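Local coordinates for orotidine 5'-phosphate decarboxylase (Streptomyces avermitilis, PDB 3V75), which probably catalyses the decarboxylation of orotidine 5'-phosphate to UMP and carbon dioxide, the last step of de novo UMP synthesis, at residues 41-46 / 77-82; 81-86 / 113-118; 217-222 / 237-242; 232-237 / 261-266. All coordinates share one frame; numbering follows the deposited sequence. Where two conformers were deposited one is given.

Contact 1. Residues 41-46 / 77-82; sequences LCVGID and EHVAVF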
loop_
_atom_site.group_PDB
_atom_site.type_symbol
_atom_site.label_atom_id
_atom_site.label_comp_id
_atom_site.label_asym_id
_atom_site.label_seq_id
_atom_site.Cartn_x
_atom_site.Cartn_y
_atom_site.Cartn_z
ATOM N N LEU A 41 20.000 11.308 -10.827
ATOM C CA LEU A 41 19.740 11.330 -9.408
ATOM C C LEU A 41 18.253 11.507 -9.133
ATOM O O LEU A 41 17.585 12.326 -9.777
ATOM C CB LEU A 41 20.507 12.488 -8.752
ATOM C CG LEU A 41 20.373 12.592 -7.212
ATOM C CD1 LEU A 41 21.000 11.388 -6.595
ATOM C CD2 LEU A 41 20.991 13.886 -6.668
ATOM N N CYS A 42 17.763 10.752 -8.149
ATOM C CA CYS A 42 16.437 10.940 -7.577
ATOM C C CYS A 42 16.637 11.276 -6.104
ATOM O O CYS A 42 17.394 10.590 -5.413
ATOM C CB CYS A 42 15.664 9.615 -7.688
ATOM S SG CYS A 42 14.028 9.654 -6.956
ATOM N N VAL A 43 15.978 12.324 -5.629
ATOM C CA VAL A 43 16.112 12.726 -4.227
ATOM C C VAL A 43 14.826 12.400 -3.505
ATOM O O VAL A 43 13.734 12.805 -3.949
ATOM C CB VAL A 43 16.455 14.236 -4.094
ATOM C CG1 VAL A 43 16.455 14.658 -2.617
ATOM C CG2 VAL A 43 17.807 14.534 -4.736
ATOM N N GLY A 44 14.912 11.669 -2.403
ATOM C CA GLY A 44 13.717 11.361 -1.631
ATOM C C GLY A 44 13.151 12.622 -1.007
ATOM O O GLY A 44 13.884 13.575 -0.675
ATOM N N ILE A 45 11.831 12.671 -0.833
ATOM C CA ILE A 45 11.255 13.710 0.018
ATOM C C ILE A 45 10.688 12.926 1.199
ATOM O O ILE A 45 9.590 12.312 1.113
ATOM C CB ILE A 45 10.175 14.531 -0.687
ATOM C CG1 ILE A 45 10.703 15.091 -2.007
ATOM C CG2 ILE A 45 9.670 15.663 0.226
ATOM C CD1 ILE A 45 9.698 16.007 -2.771
ATOM N N ASP A 46 11.458 12.905 2.295
ATOM C CA ASP A 46 11.262 11.961 3.387
ATOM C C ASP A 46 11.127 12.681 4.725
ATOM O O ASP A 46 12.070 12.676 5.534
ATOM C CB ASP A 46 12.473 11.010 3.469
ATOM C CG ASP A 46 12.599 10.147 2.256
ATOM O OD1 ASP A 46 11.583 9.614 1.784
ATOM O OD2 ASP A 46 13.719 10.008 1.722
ATOM N N GLU A 77 14.215 22.752 -9.453
ATOM C CA GLU A 77 14.726 23.071 -10.784
ATOM C C GLU A 77 16.004 22.332 -11.140
ATOM O O GLU A 77 16.484 22.439 -12.282
ATOM C CB GLU A 77 14.932 24.574 -10.937
ATOM C CG GLU A 77 13.585 25.321 -10.847
ATOM C CD GLU A 77 13.688 26.819 -11.199
ATOM O OE1 GLU A 77 14.789 27.286 -11.625
ATOM O OE2 GLU A 77 12.662 27.523 -11.029
ATOM N N HIS A 78 16.558 21.584 -10.179
ATOM C CA HIS A 78 17.920 21.069 -10.314
ATOM C C HIS A 78 18.027 19.591 -10.361
ATOM O O HIS A 78 18.990 19.060 -10.905
ATOM C CB HIS A 78 18.803 21.653 -9.207
ATOM C CG HIS A 78 18.709 23.143 -9.173
ATOM N ND1 HIS A 78 19.151 23.930 -10.223
ATOM C CD2 HIS A 78 18.122 23.985 -8.290
ATOM C CE1 HIS A 78 18.864 25.200 -9.971
ATOM N NE2 HIS A 78 18.239 25.265 -8.806
ATOM N N VAL A 79 17.038 18.891 -9.842
ATOM C CA VAL A 79 17.142 17.425 -9.799
ATOM C C VAL A 79 16.236 16.770 -10.811
ATOM O O VAL A 79 15.149 17.293 -11.122
ATOM C CB VAL A 79 16.836 16.778 -8.394
ATOM C CG1 VAL A 79 17.787 17.334 -7.305
ATOM C CG2 VAL A 79 15.374 16.950 -8.018
ATOM N N ALA A 80 16.714 15.655 -11.360
ATOM C CA ALA A 80 15.942 14.931 -12.377
ATOM C C ALA A 80 14.611 14.419 -11.814
ATOM O O ALA A 80 13.566 14.540 -12.473
ATOM C CB ALA A 80 16.736 13.778 -12.963
ATOM N N VAL A 81 14.646 13.841 -10.618
ATOM C CA VAL A 81 13.495 13.124 -10.077
ATOM C C VAL A 81 13.416 13.369 -8.578
ATOM O O VAL A 81 14.461 13.435 -7.899
ATOM C CB VAL A 81 13.655 11.587 -10.295
ATOM C CG1 VAL A 81 12.360 10.825 -9.964
ATOM C CG2 VAL A 81 14.114 11.276 -11.716
ATOM N N PHE A 82 12.201 13.484 -8.044
ATOM C CA PHE A 82 11.967 13.380 -6.595
ATOM C C PHE A 82 11.170 12.147 -6.276
ATOM O O PHE A 82 10.353 11.705 -7.106
ATOM C CB PHE A 82 11.091 14.517 -6.093
ATOM C CG PHE A 82 11.786 15.839 -5.980
ATOM C CD1 PHE A 82 12.832 16.023 -5.056
ATOM C CD2 PHE A 82 11.341 16.932 -6.709
ATOM C CE1 PHE A 82 13.433 17.279 -4.905
ATOM C CE2 PHE A 82 11.920 18.195 -6.548
ATOM C CZ PHE A 82 12.989 18.365 -5.660
#

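Contact 2. Residues 81-86 / 113-118; sequences VFKPQS and LVVMDA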
loop_
_atom_site.group_PDB
_atom_site.type_symbol
_atom_site.label_atom_id
_atom_site.label_comp_id
_atom_site.label_asym_id
_atom_site.label_seq_id
_atom_site.Cartn_x
_atom_site.Cartn_y
_atom_site.Cartn_z
ATOM N N VAL A 81 14.646 13.841 -10.618
ATOM C CA VAL A 81 13.495 13.124 -10.077
ATOM C C VAL A 81 13.416 13.369 -8.578
ATOM O O VAL A 81 14.461 13.435 -7.899
ATOM C CB VAL A 81 13.655 11.587 -10.295
ATOM C CG1 VAL A 81 12.360 10.825 -9.964
ATOM C CG2 VAL A 81 14.114 11.276 -11.716
ATOM N N PHE A 82 12.201 13.484 -8.044
ATOM C CA PHE A 82 11.967 13.380 -6.595
ATOM C C PHE A 82 11.170 12.147 -6.276
ATOM O O PHE A 82 10.353 11.705 -7.106
ATOM C CB PHE A 82 11.091 14.517 -6.093
ATOM C CG PHE A 82 11.786 15.839 -5.980
ATOM C CD1 PHE A 82 12.832 16.023 -5.056
ATOM C CD2 PHE A 82 11.341 16.932 -6.709
ATOM C CE1 PHE A 82 13.433 17.279 -4.905
ATOM C CE2 PHE A 82 11.920 18.195 -6.548
ATOM C CZ PHE A 82 12.989 18.365 -5.660
ATOM N N LYS A 83 11.333 11.619 -5.067
ATOM C CA LYS A 83 10.526 10.483 -4.621
ATOM C C LYS A 83 9.949 10.777 -3.250
ATOM O O LYS A 83 10.565 10.475 -2.229
ATOM C CB LYS A 83 11.354 9.197 -4.614
ATOM C CG LYS A 83 10.531 7.949 -4.226
ATOM C CD LYS A 83 11.304 6.658 -4.415
ATOM C CE LYS A 83 12.343 6.405 -3.320
ATOM N NZ LYS A 83 11.759 6.176 -1.966
ATOM N N PRO A 84 8.763 11.393 -3.197
ATOM C CA PRO A 84 8.122 11.521 -1.884
ATOM C C PRO A 84 7.719 10.157 -1.366
ATOM O O PRO A 84 7.241 9.325 -2.142
ATOM C CB PRO A 84 6.863 12.354 -2.162
ATOM C CG PRO A 84 6.637 12.192 -3.644
ATOM C CD PRO A 84 7.965 11.972 -4.288
ATOM N N GLN A 85 7.883 9.937 -0.063
ATOM C CA GLN A 85 7.416 8.709 0.583
ATOM C C GLN A 85 6.085 9.020 1.253
ATOM O O GLN A 85 6.022 9.724 2.246
ATOM C CB GLN A 85 8.455 8.189 1.599
ATOM C CG GLN A 85 7.979 7.068 2.509
ATOM C CD GLN A 85 7.261 5.977 1.743
ATOM O OE1 GLN A 85 6.026 5.815 1.889
ATOM N NE2 GLN A 85 7.998 5.235 0.924
ATOM N N SER A 86 5.019 8.459 0.673
ATOM C CA SER A 86 3.655 8.754 1.089
ATOM C C SER A 86 3.439 8.553 2.591
ATOM O O SER A 86 2.704 9.329 3.207
ATOM C CB SER A 86 2.690 7.848 0.310
ATOM O OG SER A 86 1.358 8.250 0.542
ATOM N N LEU A 113 10.679 15.241 -12.324
ATOM C CA LEU A 113 9.769 14.102 -12.368
ATOM C C LEU A 113 9.473 13.708 -10.945
ATOM O O LEU A 113 10.325 13.869 -10.068
ATOM C CB LEU A 113 10.416 12.939 -13.123
ATOM C CG LEU A 113 10.692 13.275 -14.597
ATOM C CD1 LEU A 113 11.395 12.107 -15.267
ATOM C CD2 LEU A 113 9.384 13.554 -15.335
ATOM N N VAL A 114 8.290 13.162 -10.698
ATOM C CA VAL A 114 7.923 12.689 -9.367
ATOM C C VAL A 114 7.531 11.218 -9.400
ATOM O O VAL A 114 6.602 10.826 -10.120
ATOM C CB VAL A 114 6.768 13.521 -8.781
ATOM C CG1 VAL A 114 6.265 12.917 -7.447
ATOM C CG2 VAL A 114 7.239 14.979 -8.569
ATOM N N VAL A 115 8.242 10.425 -8.611
ATOM C CA VAL A 115 7.911 9.040 -8.388
ATOM C C VAL A 115 7.221 8.974 -7.048
ATOM O O VAL A 115 7.843 9.215 -5.998
ATOM C CB VAL A 115 9.184 8.162 -8.358
ATOM C CG1 VAL A 115 8.828 6.722 -7.955
ATOM C CG2 VAL A 115 9.863 8.229 -9.706
HETATM N N MSE A 116 5.930 8.643 -7.055
HETATM C CA MSE A 116 5.187 8.545 -5.810
HETATM C C MSE A 116 5.532 7.205 -5.151
HETATM O O MSE A 116 5.163 6.126 -5.667
HETATM C CB MSE A 116 3.696 8.646 -6.074
HETATM C CG MSE A 116 2.868 8.355 -4.833
HETATM SE SE MSE A 116 3.036 9.751 -3.458
HETATM C CE MSE A 116 2.299 11.201 -4.484
ATOM N N ASP A 117 6.229 7.228 -4.013
ATOM C CA ASP A 117 6.529 5.971 -3.337
ATOM C C ASP A 117 5.442 5.677 -2.313
ATOM O O ASP A 117 5.466 6.141 -1.153
ATOM C CB ASP A 117 7.928 5.991 -2.700
ATOM C CG ASP A 117 8.415 4.632 -2.356
ATOM O OD1 ASP A 117 7.601 3.657 -2.359
ATOM O OD2 ASP A 117 9.631 4.464 -2.074
ATOM N N ALA A 118 4.450 4.920 -2.782
ATOM C CA ALA A 118 3.268 4.596 -1.984
ATOM C C ALA A 118 3.058 3.074 -1.870
ATOM O O ALA A 118 2.216 2.604 -1.078
ATOM C CB ALA A 118 2.047 5.265 -2.595
HETATM O O HOH W 1 10.840 5.198 1.102
#

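Contact 3. Residues 217-222 / 237-242; sequences FGAVVG and GPLLAP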
loop_
_atom_site.group_PDB
_atom_site.type_symbol
_atom_site.label_atom_id
_atom_site.label_comp_id
_atom_site.label_asym_id
_atom_site.label_seq_id
_atom_site.Cartn_x
_atom_site.Cartn_y
_atom_site.Cartn_z
ATOM N N PHE A 217 8.085 0.731 -17.455
ATOM C CA PHE A 217 7.738 -0.169 -16.358
ATOM C C PHE A 217 9.000 -0.706 -15.715
ATOM O O PHE A 217 9.725 -1.504 -16.298
ATOM C CB PHE A 217 6.719 -1.221 -16.856
ATOM C CG PHE A 217 5.480 -0.552 -17.388
ATOM C CD1 PHE A 217 4.551 -0.017 -16.506
ATOM C CD2 PHE A 217 5.331 -0.299 -18.739
ATOM C CE1 PHE A 217 3.434 0.716 -16.981
ATOM C CE2 PHE A 217 4.211 0.418 -19.217
ATOM C CZ PHE A 217 3.280 0.922 -18.327
ATOM N N GLY A 218 9.266 -0.195 -14.519
ATOM C CA GLY A 218 10.546 -0.462 -13.861
ATOM C C GLY A 218 10.380 -1.326 -12.641
ATOM O O GLY A 218 9.264 -1.748 -12.288
ATOM N N ALA A 219 11.517 -1.616 -11.999
ATOM C CA ALA A 219 11.564 -2.435 -10.787
ATOM C C ALA A 219 12.262 -1.655 -9.671
ATOM O O ALA A 219 13.157 -0.848 -9.948
ATOM C CB ALA A 219 12.363 -3.727 -11.044
ATOM N N VAL A 220 11.892 -1.942 -8.425
ATOM C CA VAL A 220 12.669 -1.487 -7.278
ATOM C C VAL A 220 13.709 -2.585 -6.978
ATOM O O VAL A 220 13.349 -3.753 -6.765
ATOM C CB VAL A 220 11.782 -1.228 -6.046
ATOM C CG1 VAL A 220 12.672 -0.742 -4.875
ATOM C CG2 VAL A 220 10.689 -0.186 -6.413
ATOM N N VAL A 221 14.991 -2.203 -7.004
ATOM C CA VAL A 221 16.117 -3.129 -6.805
ATOM C C VAL A 221 17.109 -2.418 -5.896
ATOM O O VAL A 221 17.709 -1.400 -6.292
ATOM C CB VAL A 221 16.810 -3.449 -8.134
ATOM C CG1 VAL A 221 17.961 -4.446 -7.937
ATOM C CG2 VAL A 221 15.798 -4.056 -9.115
ATOM N N GLY A 222 17.257 -2.914 -4.678
ATOM C CA GLY A 222 18.104 -2.263 -3.686
ATOM C C GLY A 222 19.580 -2.273 -4.061
ATOM O O GLY A 222 20.129 -3.332 -4.425
ATOM N N GLY A 237 13.761 -1.298 -18.711
ATOM C CA GLY A 237 13.016 -0.347 -17.900
ATOM C C GLY A 237 13.869 0.137 -16.749
ATOM O O GLY A 237 14.943 -0.430 -16.474
ATOM N N PRO A 238 13.432 1.210 -16.105
ATOM C CA PRO A 238 14.272 1.850 -15.080
ATOM C C PRO A 238 14.340 0.995 -13.809
ATOM O O PRO A 238 13.371 0.261 -13.462
ATOM C CB PRO A 238 13.559 3.174 -14.811
ATOM C CG PRO A 238 12.094 2.909 -15.194
ATOM C CD PRO A 238 12.173 1.934 -16.364
ATOM N N LEU A 239 15.462 1.092 -13.087
ATOM C CA LEU A 239 15.626 0.333 -11.847
ATOM C C LEU A 239 15.756 1.359 -10.724
ATOM O O LEU A 239 16.790 2.039 -10.623
ATOM C CB LEU A 239 16.897 -0.514 -11.932
ATOM C CG LEU A 239 16.984 -1.464 -13.134
ATOM C CD1 LEU A 239 18.362 -2.118 -13.174
ATOM C CD2 LEU A 239 15.896 -2.553 -13.020
ATOM N N LEU A 240 14.720 1.514 -9.915
ATOM C CA LEU A 240 14.773 2.479 -8.824
ATOM C C LEU A 240 15.598 1.842 -7.730
ATOM O O LEU A 240 15.265 0.746 -7.231
ATOM C CB LEU A 240 13.375 2.791 -8.325
ATOM C CG LEU A 240 13.245 3.662 -7.083
ATOM C CD1 LEU A 240 13.767 5.077 -7.387
ATOM C CD2 LEU A 240 11.774 3.693 -6.634
ATOM N N ALA A 241 16.697 2.502 -7.364
ATOM C CA ALA A 241 17.656 1.884 -6.462
ATOM C C ALA A 241 17.774 2.694 -5.194
ATOM O O ALA A 241 18.566 3.633 -5.135
ATOM C CB ALA A 241 19.014 1.732 -7.144
ATOM N N PRO A 242 17.022 2.330 -4.160
ATOM C CA PRO A 242 17.233 2.996 -2.872
ATOM C C PRO A 242 18.581 2.574 -2.229
ATOM O O PRO A 242 19.190 1.487 -2.550
ATOM C CB PRO A 242 16.039 2.540 -2.026
ATOM C CG PRO A 242 15.465 1.349 -2.727
ATOM C CD PRO A 242 15.996 1.283 -4.125
#

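Contact 4. Residues 232-237 / 261-266; sequences DLDING and AVRNVV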
loop_
_atom_site.group_PDB
_atom_site.type_symbol
_atom_site.label_atom_id
_atom_site.label_comp_id
_atom_site.label_asym_id
_atom_site.label_seq_id
_atom_site.Cartn_x
_atom_site.Cartn_y
_atom_site.Cartn_z
ATOM N N ASP A 232 18.611 -11.213 -13.967
ATOM C CA ASP A 232 18.701 -10.510 -15.246
ATOM C C ASP A 232 18.005 -9.162 -15.126
ATOM O O ASP A 232 16.774 -9.056 -15.174
ATOM C CB ASP A 232 18.033 -11.338 -16.348
ATOM C CG ASP A 232 18.191 -10.710 -17.706
ATOM O OD1 ASP A 232 18.786 -9.615 -17.823
ATOM O OD2 ASP A 232 17.687 -11.322 -18.688
ATOM N N LEU A 233 18.806 -8.123 -14.931
ATOM C CA LEU A 233 18.269 -6.777 -14.748
ATOM C C LEU A 233 18.087 -6.034 -16.082
ATOM O O LEU A 233 17.682 -4.857 -16.071
ATOM C CB LEU A 233 19.192 -5.971 -13.806
ATOM C CG LEU A 233 19.349 -6.578 -12.419
ATOM C CD1 LEU A 233 20.306 -5.669 -11.559
ATOM C CD2 LEU A 233 18.012 -6.758 -11.747
ATOM N N ASP A 234 18.373 -6.707 -17.201
ATOM C CA ASP A 234 18.209 -6.209 -18.574
ATOM C C ASP A 234 16.707 -6.220 -18.877
ATOM O O ASP A 234 16.305 -7.070 -19.692
ATOM C CB ASP A 234 18.875 -7.179 -19.591
ATOM C CG ASP A 234 19.004 -6.579 -21.017
ATOM O OD1 ASP A 234 18.557 -5.441 -21.217
ATOM O OD2 ASP A 234 19.564 -7.268 -21.929
ATOM N N ILE A 235 15.888 -5.378 -18.252
ATOM C CA ILE A 235 14.427 -5.412 -18.463
ATOM C C ILE A 235 13.938 -4.285 -19.358
ATOM O O ILE A 235 12.727 -4.116 -19.545
ATOM C CB ILE A 235 13.664 -5.384 -17.121
ATOM C CG1 ILE A 235 13.955 -4.096 -16.352
ATOM C CG2 ILE A 235 14.042 -6.620 -16.308
ATOM C CD1 ILE A 235 13.019 -3.830 -15.173
ATOM N N ASN A 236 14.862 -3.528 -19.938
ATOM C CA ASN A 236 14.498 -2.357 -20.759
ATOM C C ASN A 236 13.537 -1.429 -20.019
ATOM O O ASN A 236 12.606 -0.824 -20.611
ATOM C CB ASN A 236 13.943 -2.735 -22.142
ATOM C CG ASN A 236 13.827 -1.534 -23.044
ATOM O OD1 ASN A 236 14.684 -0.632 -22.985
ATOM N ND2 ASN A 236 12.762 -1.462 -23.841
ATOM N N GLY A 237 13.761 -1.298 -18.711
ATOM C CA GLY A 237 13.016 -0.347 -17.900
ATOM C C GLY A 237 13.869 0.137 -16.749
ATOM O O GLY A 237 14.943 -0.430 -16.474
ATOM N N ALA A 261 23.368 -2.817 -16.756
ATOM C CA ALA A 261 22.104 -2.186 -16.445
ATOM C C ALA A 261 22.218 -0.880 -15.649
ATOM O O ALA A 261 21.201 -0.204 -15.407
ATOM C CB ALA A 261 21.191 -3.157 -15.699
ATOM N N VAL A 262 23.434 -0.493 -15.233
ATOM C CA VAL A 262 23.570 0.738 -14.450
ATOM C C VAL A 262 23.054 1.961 -15.209
ATOM O O VAL A 262 22.643 2.942 -14.597
ATOM C CB VAL A 262 25.061 0.975 -13.987
ATOM C CG1 VAL A 262 25.941 1.401 -15.172
ATOM C CG2 VAL A 262 25.095 1.966 -12.832
ATOM N N ARG A 263 23.061 1.892 -16.547
ATOM C CA ARG A 263 22.586 3.002 -17.345
ATOM C C ARG A 263 21.088 3.242 -17.165
ATOM O O ARG A 263 20.597 4.343 -17.450
ATOM C CB ARG A 263 22.876 2.735 -18.830
ATOM C CG ARG A 263 22.159 1.480 -19.409
ATOM C CD ARG A 263 22.553 1.265 -20.941
ATOM N NE ARG A 263 21.768 0.239 -21.683
ATOM C CZ ARG A 263 21.590 -1.034 -21.301
ATOM N NH1 ARG A 263 22.057 -1.459 -20.129
ATOM N NH2 ARG A 263 20.897 -1.896 -22.060
ATOM N N ASN A 264 20.374 2.213 -16.684
ATOM C CA ASN A 264 18.927 2.308 -16.454
ATOM C C ASN A 264 18.557 2.523 -14.993
ATOM O O ASN A 264 17.376 2.539 -14.651
ATOM C CB ASN A 264 18.239 1.024 -16.963
ATOM C CG ASN A 264 18.318 0.885 -18.471
ATOM O OD1 ASN A 264 18.655 1.849 -19.178
ATOM N ND2 ASN A 264 17.968 -0.302 -18.986
ATOM N N VAL A 265 19.546 2.722 -14.123
ATOM C CA VAL A 265 19.288 2.913 -12.711
ATOM C C VAL A 265 18.843 4.345 -12.433
ATOM O O VAL A 265 19.443 5.308 -12.955
ATOM C CB VAL A 265 20.550 2.553 -11.858
ATOM C CG1 VAL A 265 20.378 2.985 -10.409
ATOM C CG2 VAL A 265 20.807 1.067 -11.943
ATOM N N VAL A 266 17.827 4.467 -11.580
ATOM C CA VAL A 266 17.399 5.726 -10.998
ATOM C C VAL A 266 17.906 5.666 -9.566
ATOM O O VAL A 266 17.291 5.042 -8.695
ATOM C CB VAL A 266 15.849 5.845 -10.995
ATOM C CG1 VAL A 266 15.427 7.164 -10.343
ATOM C CG2 VAL A 266 15.328 5.733 -12.426
HETATM O O HOH W 2 16.925 -2.326 -17.042
HETATM O O HOH W 3 17.358 -0.713 -21.929
#

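Contact 1. Residues 41-46 / 77-82
The Phe82 ring lies between two aliphatic groups. Over one face sits Ile45 CD1, 4.2 Å from the ring centroid and 28° off the ring normal, a CH-pi contact; on the opposite face Val79, in one of its two conformers, brings CG2 toward the rim, a less certain cover. At the edge, in the ring plane, Val43 O approaches CD1 to 3.5 Å. Ile45 CG1 stands anti to the carbonyl carbon (chi1 -53°), beside Phe82 CD1, and an extended chi2 carries the Ile45 methyl over the face. With an alanine here CG1 and CD1 are gone, and the Phe82 ring would probably lose the cover of that face and have more freedom to shift.

The backbones run parallel. Val43 N gives a good hydrogen bond to Val81 O at 2.9 Å, while Val81 N reaches Leu41 O only weakly, at 3.4 Å. On the other side of the sheet Cys42 and Val81 pair, SG resting 3.6 Å from Val81 CG1; small, apolar side chains suit the buried barrel interior. Val43 suits the outer side, where its beta branch fits a strand and it packs, as Phe82 does, on Leu75 of helix 61-75. Two neighbouring parallel strands joined by a helical connection that includes helix 61-75 form a beta-alpha-beta crossover, the repeating element of the TIM barrel, here its first and second strands.

Contact 2. Residues 81-86 / 113-118
Charge comes first: Lys83 NZ meets Asp117 OD2 at 2.7 Å in a salt bridge that uses the anti lone pair of OD2. The lysine chain leaves the strand extended, then bends at chi3 (76°) and chi4 (66°), so that its methylenes pass over Asp117 CB before NZ curls onto the carboxylate. The other oxygen, OD1, is held by Lys119 and Thr147. A methionine in place of Lys83 would probably keep some of the packing on Asp117 CB but cost OD2 the charge of Lys83.

Among polar contacts, water 1 accepts from Gln85 NE2 at 2.8 Å and donates weakly to OD2. Gln85 OE1 turns to Ala87 N, capping helix 86-90 from the N-cap position.

Backbone hydrogen bonds join the parallel strands from Phe82 N to Leu113 O through to Ser86 N, which meets Asp117 O at 3.0 Å. Pro84, lacking an N-H, sets CD 3.2 Å from Val115 O, yet its own carbonyl still receives Asp117 N.

Apolar contacts flank these bonds. Val81 CG1 packs on Val115 CG2 at 3.6 Å inside the barrel, and on the outer side the Pro84 ring and Val114 side chain cross at about a right angle, CD against CG1. Lys83, Asp117 and Lys119, the predicted proton donor, probably correspond to the first three members of the Lys-Asp-Lys-Asp tetrad of OMP decarboxylases, at the C-terminal ends of TIM-barrel strands.

Contact 3. Residues 217-222 / 237-242
Strands 217-221 and 239-241 run parallel with a 27° angle between their directions and a closest axis approach of 4.6 Å, stitched by Ala219 N to Pro238 O, Leu240 N to Ala219 O at 2.8 Å, and Val221 N to Leu240 O. Ala219 thus bonds through both its N-H and its carbonyl. Before this pairing the chains come close enough to exclude side chains: a beta carbon on Gly218 would lie 2.2 Å from Pro238 O, and one on Gly237 would collide with Phe217 O. Glycine therefore suits both places. Pro238 has no N-H to give; its ring packs on Gly218, CD 3.8 Å from Gly218 CA, and its carbonyl takes the bond from Ala219 N.

The side chains then divide between the two sides of the sheet. Val220 and Leu240 lie side by side and point the same way, into the barrel, with Val220 CG2 4.0 Å from Leu240 CD2. The valine holds CG1 anti to its backbone N (chi1 180°), which directs that methyl toward Pro242 CD, also at 4.0 Å, the two side chains meeting at about a right angle. Within the interior Leu174 touches Val220 and Phe172 touches Leu240. On the outer side Val221 CG2 and Leu239 CD2 run alongside each other at 4.2 Å, and small Ala219 lets Leu201 and Leu204 of helix 196-207 pack down on the sheet. Aliphatic side chains on both sides, with small Ala219 beneath helix 196-207, fit the sixth and seventh strands of a TIM barrel.

Contact 4. Residues 232-237 / 261-266
Water 2 is gripped from three sides: it donates to Leu233 O and to Gly237 O, each at 2.8 Å, and accepts from Asn264 ND2 at 3.0 Å. It joins the loop leading into strand 239-241 of the TIM barrel to the 3-10 turn that ends at Asn264 and leads into the next strand, 265-269. The same amide nitrogen supplies water 3, which donates in turn to Asn236 OD1 at 2.9 Å. No hydrogen bond passes directly between the segments, and asparagine suits this point because one short amide can serve two waters. Asn264 CG stands anti to its carbonyl carbon (chi1 -67°), which turns the amide toward the waters; its CB lies 3.6 Å from Gly237 O.

The loop has its own internal bracing. Asp232 OD1 accepts from Asp234 N at 3.0 Å, met from above the carboxylate plane, which makes an Asx turn; Asp234 is then the centre of an inverse gamma turn. Asn236 takes a left-handed backbone conformation (phi 51°, psi 37°), one that asparagine tolerates better than most residues, and its ND2 is held by the carbonyls of Glu211 and Asn208.

At the outer rim Arg263, whose NH1 bonds Ala260 O, brings its guanidinium obliquely near Asp234. In the Asp234 conformer given, one of two, the opposite charges stay beyond salt-bridge distance, so the pairing is uncertain and any attraction probably slight. The buried end is apolar: Leu233 packs on Leu201, Phe258 and Leu239, and small Ala261 fits closely against it, with Leu233 CB 3.9 Å from Ala261 CB.

The contacts sample one continuous run of strands in a closed barrel. Contacts 1 and 2 share Val81 and Phe82, and strand 81-84 is bonded on to strand 42-45 by Lys83 N to Val43 O and Ile45 N to Lys83 O, both probable hydrogen bonds of 2.9 Å. Contacts 3 and 4 share Gly237 and probably bond through Leu239 O and Val266 N at 2.8 Å. Strand 265-269 of contact 4 adjoins strand 42-45 of contact 1, where Val266 CG1 packs 3.6 Å from Cys42 CB; across the interior Lys83 CD lies 3.7 Å from Leu240 CD2. Relative to the side chain of Lys119, the predicted proton donor, those of Asp117, Val220 and Cys42 are about 3, 6 and 11 Å away; contact 4 lies away from this site.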